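Side-chain contacts in cortical-lytic enzyme (Bacillus cereus, PDB 4S3J), which acts as an N-acetylglucosaminidase that degrades partially broken-down cortex peptidoglycan when Bacillus spores germinate: residues I200-I203 / L204-A207; Y230-F233 / L234-V237. All coordinates share one frame; numbering follows the deposited sequence.

Interaction 1. Residues I200-I203 / L204-A207; sequences ITNI and LQTA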
loop_
_atom_site.group_PDB
_atom_site.type_symbol
_atom_site.label_atom_id
_atom_site.label_comp_id
_atom_site.label_asym_id
_atom_site.label_seq_id
_atom_site.Cartn_x
_atom_site.Cartn_y
_atom_site.Cartn_z
ATOM N N ILE A 200 26.476 -8.780 -10.142
ATOM C CA ILE A 200 25.837 -9.766 -9.271
ATOM C C ILE A 200 26.732 -10.043 -8.063
ATOM O O ILE A 200 26.257 -10.175 -6.946
ATOM C CB ILE A 200 25.526 -11.078 -10.029
ATOM C CG1 ILE A 200 24.504 -10.799 -11.128
ATOM C CG2 ILE A 200 25.009 -12.147 -9.076
ATOM C CD1 ILE A 200 24.235 -11.953 -12.044
ATOM N N THR A 201 28.039 -10.115 -8.285
ATOM C CA THR A 201 28.971 -10.295 -7.181
ATOM C C THR A 201 28.841 -9.169 -6.157
ATOM O O THR A 201 28.776 -9.427 -4.954
ATOM C CB THR A 201 30.425 -10.371 -7.704
ATOM O OG1 THR A 201 30.578 -11.571 -8.467
ATOM C CG2 THR A 201 31.422 -10.396 -6.568
ATOM N N ASN A 202 28.768 -7.927 -6.627
ATOM C CA ASN A 202 28.664 -6.777 -5.723
ATOM C C ASN A 202 27.332 -6.738 -4.978
ATOM O O ASN A 202 27.269 -6.324 -3.815
ATOM C CB ASN A 202 28.853 -5.458 -6.481
ATOM C CG ASN A 202 30.298 -5.204 -6.847
ATOM O OD1 ASN A 202 31.210 -5.594 -6.115
ATOM N ND2 ASN A 202 30.519 -4.557 -7.987
ATOM N N ILE A 203 26.272 -7.145 -5.670
ATOM C CA ILE A 203 24.938 -7.237 -5.065
ATOM C C ILE A 203 24.941 -8.228 -3.902
ATOM O O ILE A 203 24.389 -7.943 -2.838
ATOM C CB ILE A 203 23.889 -7.657 -6.113
ATOM C CG1 ILE A 203 23.661 -6.506 -7.097
ATOM C CG2 ILE A 203 22.562 -8.068 -5.447
ATOM C CD1 ILE A 203 22.925 -6.920 -8.352
ATOM N N LEU A 204 25.545 -9.394 -4.103
ATOM C CA LEU A 204 25.575 -10.406 -3.051
ATOM C C LEU A 204 26.397 -9.940 -1.849
ATOM O O LEU A 204 26.000 -10.173 -0.703
ATOM C CB LEU A 204 26.146 -11.716 -3.576
ATOM C CG LEU A 204 25.376 -12.389 -4.706
ATOM C CD1 LEU A 204 26.157 -13.583 -5.251
ATOM C CD2 LEU A 204 24.025 -12.817 -4.238
ATOM N N GLN A 205 27.537 -9.296 -2.100
ATOM C CA GLN A 205 28.355 -8.788 -1.003
ATOM C C GLN A 205 27.630 -7.680 -0.237
ATOM O O GLN A 205 27.702 -7.628 0.986
ATOM C CB GLN A 205 29.692 -8.248 -1.518
ATOM C CG GLN A 205 30.689 -9.329 -1.868
ATOM C CD GLN A 205 31.903 -8.783 -2.588
ATOM O OE1 GLN A 205 32.005 -7.575 -2.841
ATOM N NE2 GLN A 205 32.835 -9.670 -2.924
ATOM N N THR A 206 26.913 -6.818 -0.949
ATOM C CA THR A 206 26.125 -5.761 -0.300
ATOM C C THR A 206 24.989 -6.354 0.551
ATOM O O THR A 206 24.816 -5.968 1.709
ATOM C CB THR A 206 25.550 -4.774 -1.347
ATOM O OG1 THR A 206 26.619 -4.141 -2.057
ATOM C CG2 THR A 206 24.693 -3.701 -0.682
ATOM N N ALA A 207 24.255 -7.322 0.003
ATOM C CA ALA A 207 23.166 -7.972 0.733
ATOM C C ALA A 207 23.676 -8.637 1.993
ATOM O O ALA A 207 23.093 -8.492 3.068
ATOM C CB ALA A 207 22.475 -8.986 -0.147
#

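Interaction 2. Residues Y230-F233 / L234-V237; sequences YNRF and LRNV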
loop_
_atom_site.group_PDB
_atom_site.type_symbol
_atom_site.label_atom_id
_atom_site.label_comp_id
_atom_site.label_asym_id
_atom_site.label_seq_id
_atom_site.Cartn_x
_atom_site.Cartn_y
_atom_site.Cartn_z
ATOM N N TYR A 230 16.509 -9.320 -19.643
ATOM C CA TYR A 230 16.124 -9.091 -18.253
ATOM C C TYR A 230 15.738 -10.432 -17.606
ATOM O O TYR A 230 16.160 -10.739 -16.490
ATOM C CB TYR A 230 14.958 -8.091 -18.169
ATOM C CG TYR A 230 14.607 -7.575 -16.780
ATOM C CD1 TYR A 230 15.438 -7.787 -15.682
ATOM C CD2 TYR A 230 13.433 -6.875 -16.573
ATOM C CE1 TYR A 230 15.104 -7.306 -14.418
ATOM C CE2 TYR A 230 13.085 -6.394 -15.300
ATOM C CZ TYR A 230 13.933 -6.611 -14.236
ATOM O OH TYR A 230 13.615 -6.145 -12.982
ATOM N N ASN A 231 14.939 -11.227 -18.308
ATOM C CA ASN A 231 14.608 -12.571 -17.823
ATOM C C ASN A 231 15.862 -13.388 -17.537
ATOM O O ASN A 231 15.970 -14.016 -16.488
ATOM C CB ASN A 231 13.717 -13.329 -18.817
ATOM C CG ASN A 231 12.370 -12.687 -19.001
ATOM O OD1 ASN A 231 11.890 -11.965 -18.124
ATOM N ND2 ASN A 231 11.735 -12.953 -20.141
ATOM N N ARG A 232 16.833 -13.360 -18.453
ATOM C CA ARG A 232 18.077 -14.104 -18.246
ATOM C C ARG A 232 18.859 -13.574 -17.061
ATOM O O ARG A 232 19.441 -14.344 -16.305
ATOM C CB ARG A 232 18.977 -14.067 -19.482
ATOM C CG ARG A 232 18.464 -14.788 -20.697
ATOM C CD ARG A 232 19.609 -15.027 -21.662
ATOM N NE ARG A 232 20.170 -13.766 -22.149
ATOM C CZ ARG A 232 19.726 -13.106 -23.215
ATOM N NH1 ARG A 232 18.716 -13.596 -23.928
ATOM N NH2 ARG A 232 20.298 -11.962 -23.578
ATOM N N PHE A 233 18.906 -12.251 -16.905
ATOM C CA PHE A 233 19.565 -11.684 -15.742
ATOM C C PHE A 233 18.913 -12.192 -14.455
ATOM O O PHE A 233 19.605 -12.588 -13.521
ATOM C CB PHE A 233 19.525 -10.150 -15.793
ATOM C CG PHE A 233 19.956 -9.491 -14.518
ATOM C CD1 PHE A 233 21.272 -9.555 -14.099
ATOM C CD2 PHE A 233 19.044 -8.782 -13.744
ATOM C CE1 PHE A 233 21.677 -8.940 -12.930
ATOM C CE2 PHE A 233 19.447 -8.158 -12.572
ATOM C CZ PHE A 233 20.760 -8.239 -12.167
ATOM N N LEU A 234 17.587 -12.187 -14.401
ATOM C CA LEU A 234 16.906 -12.631 -13.194
ATOM C C LEU A 234 17.203 -14.105 -12.928
ATOM O O LEU A 234 17.449 -14.474 -11.774
ATOM C CB LEU A 234 15.404 -12.380 -13.299
ATOM C CG LEU A 234 15.000 -10.894 -13.287
ATOM C CD1 LEU A 234 13.536 -10.809 -13.636
ATOM C CD2 LEU A 234 15.285 -10.218 -11.938
ATOM N N ARG A 235 17.269 -14.932 -13.978
ATOM C CA ARG A 235 17.632 -16.324 -13.774
ATOM C C ARG A 235 19.052 -16.413 -13.240
ATOM O O ARG A 235 19.329 -17.201 -12.350
ATOM C CB ARG A 235 17.516 -17.159 -15.064
ATOM C CG ARG A 235 16.135 -17.170 -15.692
ATOM C CD ARG A 235 16.038 -18.041 -16.946
ATOM N NE ARG A 235 14.718 -17.880 -17.556
ATOM C CZ ARG A 235 14.469 -17.232 -18.692
ATOM N NH1 ARG A 235 15.457 -16.704 -19.410
ATOM N NH2 ARG A 235 13.217 -17.127 -19.126
ATOM N N ASN A 236 19.960 -15.595 -13.774
ATOM C CA ASN A 236 21.349 -15.648 -13.323
ATOM C C ASN A 236 21.489 -15.281 -11.850
ATOM O O ASN A 236 22.252 -15.905 -11.121
ATOM C CB ASN A 236 22.228 -14.724 -14.159
ATOM C CG ASN A 236 22.444 -15.237 -15.579
ATOM O OD1 ASN A 236 22.216 -16.414 -15.880
ATOM N ND2 ASN A 236 22.872 -14.342 -16.465
ATOM N N VAL A 237 20.755 -14.261 -11.406
ATOM C CA VAL A 237 20.785 -13.886 -9.996
ATOM C C VAL A 237 20.170 -14.985 -9.130
ATOM O O VAL A 237 20.748 -15.369 -8.115
ATOM C CB VAL A 237 20.029 -12.560 -9.734
ATOM C CG1 VAL A 237 19.992 -12.260 -8.240
ATOM C CG2 VAL A 237 20.690 -11.406 -10.491
#

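Interaction 1. Residues I200-I203 / L204-A207
The carbonyl oxygen of Asn202 is approached by two groups of Thr206, one turn further along the same helix. The backbone N of Thr206 gives it the regular helical hydrogen bond, at 2.9 Å and 157°. Thr206 OG1 also comes to 2.9 Å from Asn202 O, because the hydroxyl is held beside its own backbone N (chi1 -61°) and so faces back down the helix; its one proton has another acceptor within reach, so this second bond is not certain. Next to this pair, Thr201 and Gln205 run side by side, with the methyl CG2 of Thr201 4.0 Å from Gln205 NE2. Asn202 OD1 and Gln205 OE1, two acceptors, lie 3.9 Å apart, and Asn202 ND2 has its hydrogen bond at Gly147 O; Thr201 OG1 meets Arg240 and the carbonyl of Asn197. Between the two turns themselves apolar contact is slight, Ile200 CG2 and Leu204 CD1 being 4.2 Å apart. Ile200 packs instead on Phe233 and Val237 of helix 227-240, and Ile203 and Ala207 face barrel strands 168-177 and 214-218, while Asn202 and Gln205 lie on the outer side. Backbone bonding, more than contact between side chains, ties one turn to the next.

Interaction 2. Residues Y230-F233 / L234-V237
Leu234 reaches back along its helix to Tyr230, and each carbon of its side chain finds something there. CB rests near the carbonyl oxygens of Asn231 and Tyr230. With chi1 at -68°, CG swings beside the backbone N and lies 3.4 Å from Tyr230 O, the oxygen that accepts the hydrogen bond of Leu234 N; it also lies 3.8 Å from Tyr230 CE1. CD1 stands over one face in a CH-pi contact, 4.2 Å from the centroid of the Tyr230 ring and displaced toward its rim, while CD2 comes to the same rim atom, CE1. A second CH-pi contact follows nearly a turn further along, where Val237 CG2 sits 3.8 Å from the centroid of the Phe233 ring, over a face and nearest to CE1 and CZ. On the polar flank the extended chain of Arg235 runs back along the helix, laying a face of its guanidinium over Asn231 C; its CG lies 3.3 Å from Asn231 O, and NH2 is 3.8 Å from Asn231 CB. Glu228 bonds to both residues, through a salt bridge to Arg235 NH1 and a hydrogen bond to Asn231 ND2, which also meets Asp268. Helix 227-240 is the helix between strands 214-218 and 246-251 of the barrel. Phe217 of the first strand packs against Tyr230, Leu234 and Val237 and meets the Phe233 ring edge-to-face; helix 193-210 covers Phe233 and Val237 on one flank, and helix 269-275 touches Tyr230, Asn231, Leu234 and Arg235.

Interaction 1 comes first along the chain, on helix 193-210, and interaction 2 follows on helix 227-240, with strand 214-218 between them; their centres are 15 Å apart. Both helices belong to the outer layer of the glycosyl hydrolase family 18 TIM barrel. The two contacts touch through Ile200, whose CG1 lies 3.8 Å from Phe233 CE1 and whose CD1 lies 3.9 Å from Val237 CG2. Polar links also join the helices: Thr201 with Arg240, and Asn236 with Gln196. Phe217 on the intervening strand is touched by both contacts. Of the two, interaction 2 lies nearer the active site: the side chain of Tyr230 is about 8 Å from that of Glu220, the probable proton donor.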